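Local coordinates for protein beta-alanyl-CoA:ammonia lyase 2 (Clostridium propionicum, PDB 4MZQ) that probably acts as a lyase on beta-alanyl-CoA, binding coenzyme A thioesters between its subunits and also carrying a zinc-binding site, at residues R28-W33 with I57-P62; E70-I75 with K86-K91; V78-Y83 with I124-Q129. One frame throughout, in Å; residues are numbered along the deposited sequence.

Overall arrangement
Interactions 1 and 2 lie close together in the body of the hot-dog fold, their centres about 9 Å apart, and interaction 3 sits at one end, its centre about 26 Å from the first and about 22 Å from the second. Interaction 1 packs helix 27-45 on strand 50-59. It closes before interaction 2, which joins strands 68-78 and 82-95 of the same antiparallel sheet. Interaction 3 starts at the turn between those two strands and reaches the loop after strand 106-123, so its segments alternate with those of interaction 2. W33 and P62 bond directly to residues of interaction 2. Interactions 1 and 3 border different propionyl-CoA molecules, each shared between two subunits.

Interaction 1: R28-W33 with I57-P62; sequences RIVNQW and IEFTAP. With 1VU (propionyl Coenzyme A), chain R.
I57 forks into the side of the helix, and its two branches reach different residues. With chi1 at -68°, CG1 lies beside the backbone N and carries I57 CD1 to within 3.9 Å of V30 CG2. The other branch, CG2, stands anti to the N and meets the indole of W33 in its plane, 4.0 Å from W33 CZ3. F59 completes the apolar surface: at its ring edge V30 CG2 is 4.2 Å from F59 CZ, while I29 CD1 approaches F59 CD1 obliquely. Branched aliphatics suit these places because they interlock without polar ends. This is the tightly packed side, where the central helix of a hot-dog fold rests on its curved sheet, the segment axes 10.7 Å apart and their directions at 135°. W33 does have a polar atom here, and its NE1 is satisfied by E88 O of strand 82-95.

The flanks are polar, and looser at the partly exposed R28 and E58. On the helix, R28 NH1 gives a fairly straight bond to Q32 OE1 (2.8 Å), in the guanidinium plane, and R28 NE pairs with D16. On the strand, E58 points away from the helix, and its OE1 accepts from N4 of the adenine of propionyl-CoA at 2.8 Å. F59 O takes the pantetheine N1 of that ligand at 2.9 Å. A second subunit, whose strand pairs with I57 and E58 and continues the sheet, also binds this ligand. Apolar side chains of I57 and F59 thus fix the strand to the helix, while the E58 carboxylate and F59 backbone O are its share of a grip that the second subunit's residues complete.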
# COMPACT_ATOMS: atom_id res chain seq x y z
N ARG A 28 -2.99 -13.53 -0.17
CA ARG A 28 -1.83 -13.00 -0.90
C ARG A 28 -1.47 -13.96 -2.03
O ARG A 28 -1.03 -13.54 -3.10
CB ARG A 28 -0.63 -12.81 0.04
CG ARG A 28 0.67 -12.37 -0.64
CD ARG A 28 0.53 -10.98 -1.23
NE ARG A 28 1.72 -10.57 -1.96
CZ ARG A 28 1.95 -10.88 -3.24
NH1 ARG A 28 1.08 -11.61 -3.92
NH2 ARG A 28 3.06 -10.46 -3.82
N ILE A 29 -1.67 -15.25 -1.77
CA ILE A 29 -1.42 -16.29 -2.77
C ILE A 29 -2.45 -16.16 -3.89
O ILE A 29 -2.10 -16.20 -5.07
CB ILE A 29 -1.49 -17.69 -2.14
CG1 ILE A 29 -0.35 -17.88 -1.14
CG2 ILE A 29 -1.47 -18.78 -3.23
CD1 ILE A 29 -0.37 -19.22 -0.41
N VAL A 30 -3.71 -15.99 -3.52
CA VAL A 30 -4.77 -15.86 -4.50
C VAL A 30 -4.60 -14.61 -5.35
O VAL A 30 -4.89 -14.63 -6.55
CB VAL A 30 -6.14 -15.84 -3.80
CG1 VAL A 30 -7.26 -15.79 -4.82
CG2 VAL A 30 -6.27 -17.09 -2.93
N ASN A 31 -4.11 -13.53 -4.74
CA ASN A 31 -3.73 -12.33 -5.49
C ASN A 31 -2.78 -12.72 -6.60
O ASN A 31 -2.98 -12.38 -7.77
CB ASN A 31 -3.07 -11.29 -4.56
CG ASN A 31 -3.09 -9.87 -5.13
OD1 ASN A 31 -3.05 -9.67 -6.34
ND2 ASN A 31 -3.15 -8.88 -4.26
N GLN A 32 -1.75 -13.48 -6.26
CA GLN A 32 -0.73 -13.76 -7.24
C GLN A 32 -1.26 -14.70 -8.32
O GLN A 32 -0.95 -14.52 -9.50
CB GLN A 32 0.52 -14.36 -6.61
CG GLN A 32 1.74 -14.11 -7.45
CD GLN A 32 2.04 -12.64 -7.59
OE1 GLN A 32 1.97 -11.89 -6.61
NE2 GLN A 32 2.36 -12.20 -8.80
N TRP A 33 -2.06 -15.68 -7.92
CA TRP A 33 -2.66 -16.60 -8.88
C TRP A 33 -3.56 -15.86 -9.87
O TRP A 33 -3.67 -16.26 -11.03
CB TRP A 33 -3.44 -17.68 -8.15
CG TRP A 33 -2.59 -18.74 -7.51
CD1 TRP A 33 -1.29 -19.06 -7.82
CD2 TRP A 33 -2.99 -19.64 -6.48
NE1 TRP A 33 -0.87 -20.11 -7.04
CE2 TRP A 33 -1.90 -20.49 -6.21
CE3 TRP A 33 -4.18 -19.81 -5.75
CZ2 TRP A 33 -1.95 -21.49 -5.24
CZ3 TRP A 33 -4.23 -20.81 -4.79
CH2 TRP A 33 -3.13 -21.63 -4.54
N ILE A 57 -9.32 -24.42 -3.24
CA ILE A 57 -8.06 -23.77 -2.87
C ILE A 57 -7.66 -24.44 -1.58
O ILE A 57 -8.50 -24.58 -0.69
CB ILE A 57 -8.19 -22.26 -2.65
CG1 ILE A 57 -8.50 -21.54 -3.97
CG2 ILE A 57 -6.90 -21.70 -2.01
CD1 ILE A 57 -8.66 -20.05 -3.80
N GLU A 58 -6.41 -24.89 -1.47
CA GLU A 58 -5.92 -25.39 -0.19
C GLU A 58 -4.69 -24.60 0.21
O GLU A 58 -3.79 -24.44 -0.59
CB GLU A 58 -5.58 -26.88 -0.26
CG GLU A 58 -5.33 -27.51 1.12
CD GLU A 58 -5.54 -29.02 1.13
OE1 GLU A 58 -6.15 -29.53 2.10
OE2 GLU A 58 -5.08 -29.70 0.19
N PHE A 59 -4.70 -24.07 1.43
CA PHE A 59 -3.52 -23.42 2.00
C PHE A 59 -2.80 -24.43 2.88
O PHE A 59 -3.31 -24.81 3.93
CB PHE A 59 -3.89 -22.17 2.81
CG PHE A 59 -4.70 -21.14 2.03
CD1 PHE A 59 -4.15 -20.49 0.94
CD2 PHE A 59 -5.98 -20.81 2.43
CE1 PHE A 59 -4.88 -19.54 0.23
CE2 PHE A 59 -6.72 -19.85 1.73
CZ PHE A 59 -6.16 -19.22 0.64
N THR A 60 -1.63 -24.88 2.45
CA THR A 60 -1.04 -26.09 3.01
C THR A 60 0.10 -25.85 3.98
O THR A 60 0.45 -26.74 4.76
CB THR A 60 -0.52 -27.01 1.89
OG1 THR A 60 0.29 -26.25 0.99
CG2 THR A 60 -1.67 -27.60 1.11
N ALA A 61 0.72 -24.67 3.92
CA ALA A 61 1.78 -24.31 4.85
C ALA A 61 1.82 -22.80 5.04
O ALA A 61 1.55 -22.06 4.10
CB ALA A 61 3.14 -24.82 4.34
N PRO A 62 2.14 -22.33 6.26
CA PRO A 62 2.09 -20.88 6.49
C PRO A 62 3.19 -20.11 5.78
O PRO A 62 4.29 -20.65 5.56
CB PRO A 62 2.25 -20.76 8.01
CG PRO A 62 3.05 -21.96 8.38
CD PRO A 62 2.69 -23.06 7.41
O14 1VU R . -11.67 -33.29 11.76
P2 1VU R . -11.41 -31.80 11.88
O15 1VU R . -10.31 -31.45 12.85
O16 1VU R . -12.65 -30.94 12.06
O13 1VU R . -10.86 -31.48 10.40
C23 1VU R . -9.53 -31.73 9.99
C22 1VU R . -9.50 -31.81 8.48
O12 1VU R . -10.64 -32.54 8.02
C16 1VU R . -9.59 -30.34 8.12
N2 1VU R . -9.02 -29.94 6.81
C21 1VU R . -9.69 -29.24 5.89
N6 1VU R . -10.97 -28.78 5.85
C20 1VU R . -11.40 -28.10 4.78
N5 1VU R . -10.59 -27.87 3.74
C19 1VU R . -9.32 -28.32 3.73
N4 1VU R . -8.53 -28.09 2.65
C18 1VU R . -8.84 -29.03 4.83
N3 1VU R . -7.65 -29.60 5.13
C17 1VU R . -7.78 -30.15 6.36
O11 1VU R . -8.83 -29.66 9.12
C15 1VU R . -8.72 -30.48 10.29
C14 1VU R . -7.27 -30.80 10.65
O10 1VU R . -6.66 -31.51 9.57
P1 1VU R . -5.16 -32.10 9.66
O8 1VU R . -4.95 -32.64 11.05
O9 1VU R . -4.93 -32.95 8.44
O7 1VU R . -4.34 -30.72 9.55
P 1VU R . -3.29 -30.38 8.36
O5 1VU R . -2.13 -31.35 8.43
O6 1VU R . -4.06 -30.19 7.07
O4 1VU R . -2.78 -28.97 8.92
C13 1VU R . -3.63 -27.83 8.84
C10 1VU R . -2.79 -26.56 8.92
C11 1VU R . -3.72 -25.35 8.89
C12 1VU R . -1.95 -26.56 10.19
C9 1VU R . -1.89 -26.54 7.68
O3 1VU R . -2.69 -26.90 6.54
C8 1VU R . -1.29 -25.18 7.44
O2 1VU R . -0.39 -24.75 8.16
N1 1VU R . -1.80 -24.50 6.41
C7 1VU R . -1.50 -23.10 6.13
C6 1VU R . -2.57 -22.19 6.73
C5 1VU R . -2.33 -20.75 6.37
O1 1VU R . -1.19 -20.29 6.35
N 1VU R . -3.43 -20.04 6.11
C4 1VU R . -3.39 -18.65 5.67
C3 1VU R . -2.95 -17.69 6.76
S 1VU R . -4.23 -17.43 8.03

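Interaction 2: E70-I75 with K86-K91; sequences EYHGWI and KFEAWK
W74 turns its CG in between the backbone N and the carbonyl carbon (chi1 62°), which lays the indole across the neighbouring strand and over K86. K86 CB sits above the six-membered ring, a CH-pi contact 4.0 Å from its centroid, while the far end of the lysine leads away to T119. H72 and W90 instead both keep CG beside their own N, and their rings meet edge to face: W90 CD1 stands over the centre of the imidazole, with the planes at 50°. A hydrogen bond from H72 NE2 to E70 OE2 (2.9 Å), nearly in the ring plane, fixes the rotation of the histidine, and H9 holds the other oxygen, OE1, of that glutamate. E88 OE1 takes W90 NE1 from above the carboxylate plane at 2.9 Å, and a water links the same oxygen to H72 ND1.

These side chains line one face of a beta hairpin, strands 68-78 and 82-95 running antiparallel. E70-W90, H72-E88 and W74-K86 are its hydrogen-bonded pairs, each joined by two bonds. Y71-A89 and G73-F87 are the non-hydrogen-bonded pairs; the side chains of Y71, A89 and F87 lie on the other face, beside helix 27-45. There A89 is small enough for Y71 CD1 to lie 4.0 Å from A89 CB, and G73 leaves room for F87 CD1 to come to 4.0 Å from G73 CA.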
# COMPACT_ATOMS: atom_id res chain seq x y z
N GLU A 70 7.22 -18.87 -5.07
CA GLU A 70 6.93 -19.07 -6.48
C GLU A 70 5.49 -19.44 -6.65
O GLU A 70 4.91 -20.14 -5.82
CB GLU A 70 7.82 -20.15 -7.09
CG GLU A 70 9.25 -19.74 -7.27
CD GLU A 70 9.97 -20.57 -8.33
OE1 GLU A 70 11.06 -20.16 -8.76
OE2 GLU A 70 9.44 -21.63 -8.73
N TYR A 71 4.89 -18.98 -7.74
CA TYR A 71 3.50 -19.27 -8.00
C TYR A 71 3.42 -19.82 -9.40
O TYR A 71 3.82 -19.15 -10.34
CB TYR A 71 2.65 -18.01 -7.82
CG TYR A 71 2.86 -17.35 -6.48
CD1 TYR A 71 1.99 -17.58 -5.41
CD2 TYR A 71 3.92 -16.47 -6.27
CE1 TYR A 71 2.18 -16.97 -4.18
CE2 TYR A 71 4.12 -15.87 -5.05
CZ TYR A 71 3.26 -16.12 -4.01
OH TYR A 71 3.49 -15.49 -2.79
N HIS A 72 2.95 -21.05 -9.53
CA HIS A 72 2.89 -21.74 -10.82
C HIS A 72 1.46 -21.84 -11.29
O HIS A 72 0.58 -22.10 -10.49
CB HIS A 72 3.47 -23.14 -10.73
CG HIS A 72 4.91 -23.18 -10.34
ND1 HIS A 72 5.68 -24.32 -10.48
CD2 HIS A 72 5.72 -22.25 -9.78
CE1 HIS A 72 6.91 -24.07 -10.05
NE2 HIS A 72 6.95 -22.82 -9.62
N GLY A 73 1.24 -21.66 -12.59
CA GLY A 73 -0.08 -21.85 -13.14
C GLY A 73 0.01 -22.39 -14.55
O GLY A 73 0.95 -22.09 -15.27
N TRP A 74 -0.98 -23.19 -14.94
CA TRP A 74 -1.05 -23.65 -16.32
C TRP A 74 -2.48 -23.96 -16.71
O TRP A 74 -3.31 -24.26 -15.86
CB TRP A 74 -0.15 -24.88 -16.54
CG TRP A 74 -0.52 -26.09 -15.72
CD1 TRP A 74 -1.33 -27.11 -16.09
CD2 TRP A 74 -0.06 -26.42 -14.40
NE1 TRP A 74 -1.42 -28.05 -15.09
CE2 TRP A 74 -0.65 -27.65 -14.04
CE3 TRP A 74 0.79 -25.78 -13.48
CZ2 TRP A 74 -0.41 -28.26 -12.81
CZ3 TRP A 74 1.02 -26.39 -12.26
CH2 TRP A 74 0.41 -27.62 -11.94
N ILE A 75 -2.75 -23.88 -18.01
CA ILE A 75 -4.07 -24.19 -18.53
C ILE A 75 -4.21 -25.69 -18.69
O ILE A 75 -3.40 -26.33 -19.37
CB ILE A 75 -4.30 -23.51 -19.90
CG1 ILE A 75 -4.07 -22.00 -19.79
CG2 ILE A 75 -5.71 -23.84 -20.44
CD1 ILE A 75 -4.09 -21.31 -21.14
N LYS A 86 -4.73 -24.95 -13.36
CA LYS A 86 -4.25 -25.41 -12.06
C LYS A 86 -3.17 -24.46 -11.57
O LYS A 86 -2.41 -23.88 -12.36
CB LYS A 86 -3.71 -26.84 -12.13
CG LYS A 86 -4.81 -27.90 -12.28
CD LYS A 86 -4.75 -28.93 -11.16
CE LYS A 86 -5.81 -30.00 -11.36
NZ LYS A 86 -7.14 -29.41 -11.64
N PHE A 87 -3.10 -24.32 -10.25
CA PHE A 87 -2.20 -23.39 -9.59
C PHE A 87 -1.45 -24.02 -8.42
O PHE A 87 -1.98 -24.88 -7.71
CB PHE A 87 -2.96 -22.17 -9.09
CG PHE A 87 -3.68 -21.41 -10.17
CD1 PHE A 87 -3.03 -20.43 -10.91
CD2 PHE A 87 -5.02 -21.68 -10.45
CE1 PHE A 87 -3.71 -19.73 -11.90
CE2 PHE A 87 -5.69 -20.98 -11.43
CZ PHE A 87 -5.04 -20.02 -12.17
N GLU A 88 -0.21 -23.60 -8.23
CA GLU A 88 0.57 -24.00 -7.06
C GLU A 88 1.30 -22.81 -6.44
O GLU A 88 1.58 -21.81 -7.10
CB GLU A 88 1.59 -25.09 -7.44
CG GLU A 88 0.93 -26.41 -7.84
CD GLU A 88 1.93 -27.45 -8.36
OE1 GLU A 88 3.11 -27.11 -8.56
OE2 GLU A 88 1.52 -28.61 -8.57
N ALA A 89 1.61 -22.92 -5.16
CA ALA A 89 2.44 -21.92 -4.47
C ALA A 89 3.53 -22.65 -3.71
O ALA A 89 3.24 -23.58 -2.96
CB ALA A 89 1.61 -21.07 -3.51
N TRP A 90 4.77 -22.24 -3.93
CA TRP A 90 5.94 -22.89 -3.36
C TRP A 90 6.85 -21.91 -2.64
O TRP A 90 7.14 -20.84 -3.17
CB TRP A 90 6.74 -23.57 -4.46
CG TRP A 90 6.05 -24.68 -5.17
CD1 TRP A 90 5.35 -24.59 -6.34
CD2 TRP A 90 6.00 -26.06 -4.78
NE1 TRP A 90 4.86 -25.84 -6.70
CE2 TRP A 90 5.26 -26.75 -5.75
CE3 TRP A 90 6.52 -26.77 -3.69
CZ2 TRP A 90 5.01 -28.12 -5.67
CZ3 TRP A 90 6.29 -28.13 -3.62
CH2 TRP A 90 5.54 -28.80 -4.60
N LYS A 91 7.32 -22.28 -1.45
CA LYS A 91 8.30 -21.48 -0.72
C LYS A 91 9.71 -21.96 -1.04
O LYS A 91 10.03 -23.13 -0.85
CB LYS A 91 8.06 -21.55 0.79
CG LYS A 91 8.93 -20.59 1.60
CD LYS A 91 8.67 -20.78 3.10
CE LYS A 91 7.17 -20.79 3.45
NZ LYS A 91 6.95 -20.54 4.90
O HOH W 1 4.80 -26.78 -11.09

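Interaction 3: V78-Y83 with I124-Q129; sequences VGNQSY and IAKDNQ. With 1VU (propionyl Coenzyme A), chain M.
N80 O is gripped by two donors of the loop that follows strand 106-123. Q129 NE2 reaches N80 O at 2.9 Å, on a lone pair in the carbonyl plane. K126 NZ comes to the same oxygen from well above that plane. N80 belongs to the tight turn of the hairpin between strands 68-78 and 82-95, so these bonds tie the hairpin tip to the loop. Glutamine suits its place because one amide serves both ends: NE2 also gives to I124 O, while Q129 OE1 takes K126 NZ at 2.9 Å. The lysine CG starts out anti to the backbone N (chi1 -175°), and bends at the next two torsions fold the chain so that NZ reaches both oxygens. Beside it, the extended Q81 presents OE1 to K126 N at 2.9 Å, and Q81 O receives I124 N.

The turn's other side holds the 3'-phosphate of propionyl-CoA: Q81 N donates to O15 at 2.6 Å, and N80 N and S82 OG to O16. G79, lacking a side chain, lets that phosphate come close. Below the tip, Y83 packs obliquely on I124, and its hydroxyl bonds to D45, a zinc-binding residue; the nearest carbons are Y83 CE1 and I124 CG1, 3.6 Å apart.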
# COMPACT_ATOMS: atom_id res chain seq x y z
N VAL A 78 -9.05 -25.78 -22.50
CA VAL A 78 -9.65 -24.64 -23.17
C VAL A 78 -11.09 -24.98 -23.53
O VAL A 78 -11.35 -25.92 -24.29
CB VAL A 78 -8.87 -24.24 -24.44
CG1 VAL A 78 -9.60 -23.13 -25.17
CG2 VAL A 78 -7.45 -23.83 -24.08
N GLY A 79 -12.02 -24.22 -22.95
CA GLY A 79 -13.43 -24.42 -23.22
C GLY A 79 -13.91 -23.52 -24.34
O GLY A 79 -13.16 -23.23 -25.27
N ASN A 80 -15.16 -23.08 -24.26
CA ASN A 80 -15.71 -22.17 -25.26
C ASN A 80 -15.33 -20.74 -24.90
O ASN A 80 -14.58 -20.09 -25.62
CB ASN A 80 -17.23 -22.33 -25.37
CG ASN A 80 -17.85 -21.39 -26.38
OD1 ASN A 80 -17.20 -21.01 -27.35
ND2 ASN A 80 -19.10 -21.00 -26.16
N GLN A 81 -15.86 -20.27 -23.77
CA GLN A 81 -15.47 -18.98 -23.24
C GLN A 81 -14.75 -19.14 -21.91
O GLN A 81 -14.34 -18.15 -21.30
CB GLN A 81 -16.70 -18.08 -23.08
CG GLN A 81 -17.34 -17.72 -24.42
CD GLN A 81 -18.52 -16.78 -24.28
OE1 GLN A 81 -18.49 -15.65 -24.77
NE2 GLN A 81 -19.56 -17.24 -23.60
N SER A 82 -14.57 -20.39 -21.46
CA SER A 82 -13.87 -20.63 -20.20
C SER A 82 -12.56 -21.38 -20.43
O SER A 82 -12.37 -22.04 -21.45
CB SER A 82 -14.74 -21.41 -19.21
OG SER A 82 -14.73 -22.80 -19.49
N TYR A 83 -11.65 -21.22 -19.47
CA TYR A 83 -10.33 -21.84 -19.48
C TYR A 83 -10.10 -22.33 -18.07
O TYR A 83 -10.19 -21.56 -17.13
CB TYR A 83 -9.22 -20.84 -19.87
CG TYR A 83 -9.49 -20.06 -21.14
CD1 TYR A 83 -10.43 -19.03 -21.16
CD2 TYR A 83 -8.80 -20.34 -22.30
CE1 TYR A 83 -10.69 -18.32 -22.32
CE2 TYR A 83 -9.06 -19.64 -23.47
CZ TYR A 83 -10.00 -18.62 -23.47
OH TYR A 83 -10.26 -17.91 -24.62
N ILE A 124 -12.96 -15.47 -21.18
CA ILE A 124 -12.79 -14.47 -22.22
C ILE A 124 -13.98 -14.57 -23.16
O ILE A 124 -14.18 -15.61 -23.78
CB ILE A 124 -11.49 -14.65 -23.02
CG1 ILE A 124 -10.29 -14.71 -22.08
CG2 ILE A 124 -11.33 -13.52 -24.04
CD1 ILE A 124 -8.98 -14.98 -22.81
N ALA A 125 -14.79 -13.52 -23.22
CA ALA A 125 -15.93 -13.49 -24.13
C ALA A 125 -15.47 -13.80 -25.55
O ALA A 125 -14.38 -13.41 -25.95
CB ALA A 125 -16.62 -12.12 -24.07
N LYS A 126 -16.30 -14.52 -26.30
CA LYS A 126 -15.92 -15.00 -27.62
C LYS A 126 -15.39 -13.87 -28.50
O LYS A 126 -14.37 -14.04 -29.18
CB LYS A 126 -17.12 -15.69 -28.30
CG LYS A 126 -16.81 -16.33 -29.66
CD LYS A 126 -15.67 -17.36 -29.59
CE LYS A 126 -15.99 -18.54 -28.68
NZ LYS A 126 -14.91 -19.59 -28.63
N ASP A 127 -16.04 -12.71 -28.46
CA ASP A 127 -15.62 -11.57 -29.29
C ASP A 127 -14.32 -10.92 -28.81
O ASP A 127 -13.76 -10.08 -29.50
CB ASP A 127 -16.73 -10.51 -29.35
CG ASP A 127 -17.83 -10.89 -30.33
OD1 ASP A 127 -17.56 -11.71 -31.23
OD2 ASP A 127 -18.96 -10.36 -30.21
N ASN A 128 -13.84 -11.33 -27.63
CA ASN A 128 -12.56 -10.85 -27.11
C ASN A 128 -11.43 -11.85 -27.32
O ASN A 128 -10.28 -11.56 -26.98
CB ASN A 128 -12.68 -10.52 -25.61
CG ASN A 128 -13.43 -9.23 -25.37
OD1 ASN A 128 -13.36 -8.29 -26.17
ND2 ASN A 128 -14.16 -9.17 -24.26
N GLN A 129 -11.75 -13.00 -27.91
CA GLN A 129 -10.72 -14.01 -28.15
C GLN A 129 -9.95 -13.71 -29.43
O GLN A 129 -10.53 -13.69 -30.52
CB GLN A 129 -11.35 -15.41 -28.21
CG GLN A 129 -12.00 -15.80 -26.90
CD GLN A 129 -12.79 -17.08 -26.98
OE1 GLN A 129 -12.69 -17.83 -27.96
NE2 GLN A 129 -13.58 -17.35 -25.95
O14 1VU M . -18.78 -23.54 -21.97
P2 1VU M . -17.69 -22.55 -21.61
O15 1VU M . -17.84 -21.21 -22.29
O16 1VU M . -16.30 -23.14 -21.66
O13 1VU M . -17.90 -22.30 -20.02
C23 1VU M . -18.89 -21.41 -19.50
C22 1VU M . -19.16 -21.85 -18.08
O12 1VU M . -19.27 -23.27 -17.92
C16 1VU M . -17.95 -21.26 -17.37
N2 1VU M . -18.17 -20.95 -15.95
C21 1VU M . -17.39 -21.43 -14.98
N6 1VU M . -16.32 -22.24 -15.02
C20 1VU M . -15.72 -22.57 -13.87
N5 1VU M . -16.15 -22.12 -12.69
C19 1VU M . -17.22 -21.30 -12.62
N4 1VU M . -17.65 -20.84 -11.42
C18 1VU M . -17.87 -20.94 -13.78
N3 1VU M . -18.94 -20.17 -14.06
C17 1VU M . -19.13 -20.19 -15.40
O11 1VU M . -17.69 -20.01 -18.00
C15 1VU M . -18.29 -20.01 -19.29
C14 1VU M . -19.35 -18.91 -19.35
O10 1VU M . -20.41 -19.15 -18.42
P1 1VU M . -21.65 -18.14 -18.35
O8 1VU M . -22.15 -17.93 -19.76
O9 1VU M . -22.61 -18.59 -17.28
O7 1VU M . -20.86 -16.81 -17.89
P 1VU M . -21.46 -15.78 -16.82
O5 1VU M . -22.80 -15.29 -17.33
O6 1VU M . -21.30 -16.39 -15.44
O4 1VU M . -20.42 -14.57 -16.98
C13 1VU M . -19.07 -14.77 -16.55
C10 1VU M . -18.50 -13.43 -16.13
C11 1VU M . -16.99 -13.58 -15.88
C12 1VU M . -18.77 -12.38 -17.20
C9 1VU M . -19.23 -13.03 -14.85
O3 1VU M . -19.34 -14.18 -14.00
C8 1VU M . -18.53 -11.92 -14.11
O2 1VU M . -18.50 -10.78 -14.56
N1 1VU M . -18.00 -12.26 -12.95
C7 1VU M . -17.05 -11.44 -12.22
C6 1VU M . -15.65 -11.71 -12.75
C5 1VU M . -14.63 -10.89 -12.00
O1 1VU M . -14.87 -9.72 -11.73
N 1VU M . -13.49 -11.52 -11.68
C4 1VU M . -12.45 -10.88 -10.88
C3 1VU M . -11.68 -9.75 -11.59
S 1VU M . -10.63 -10.37 -12.94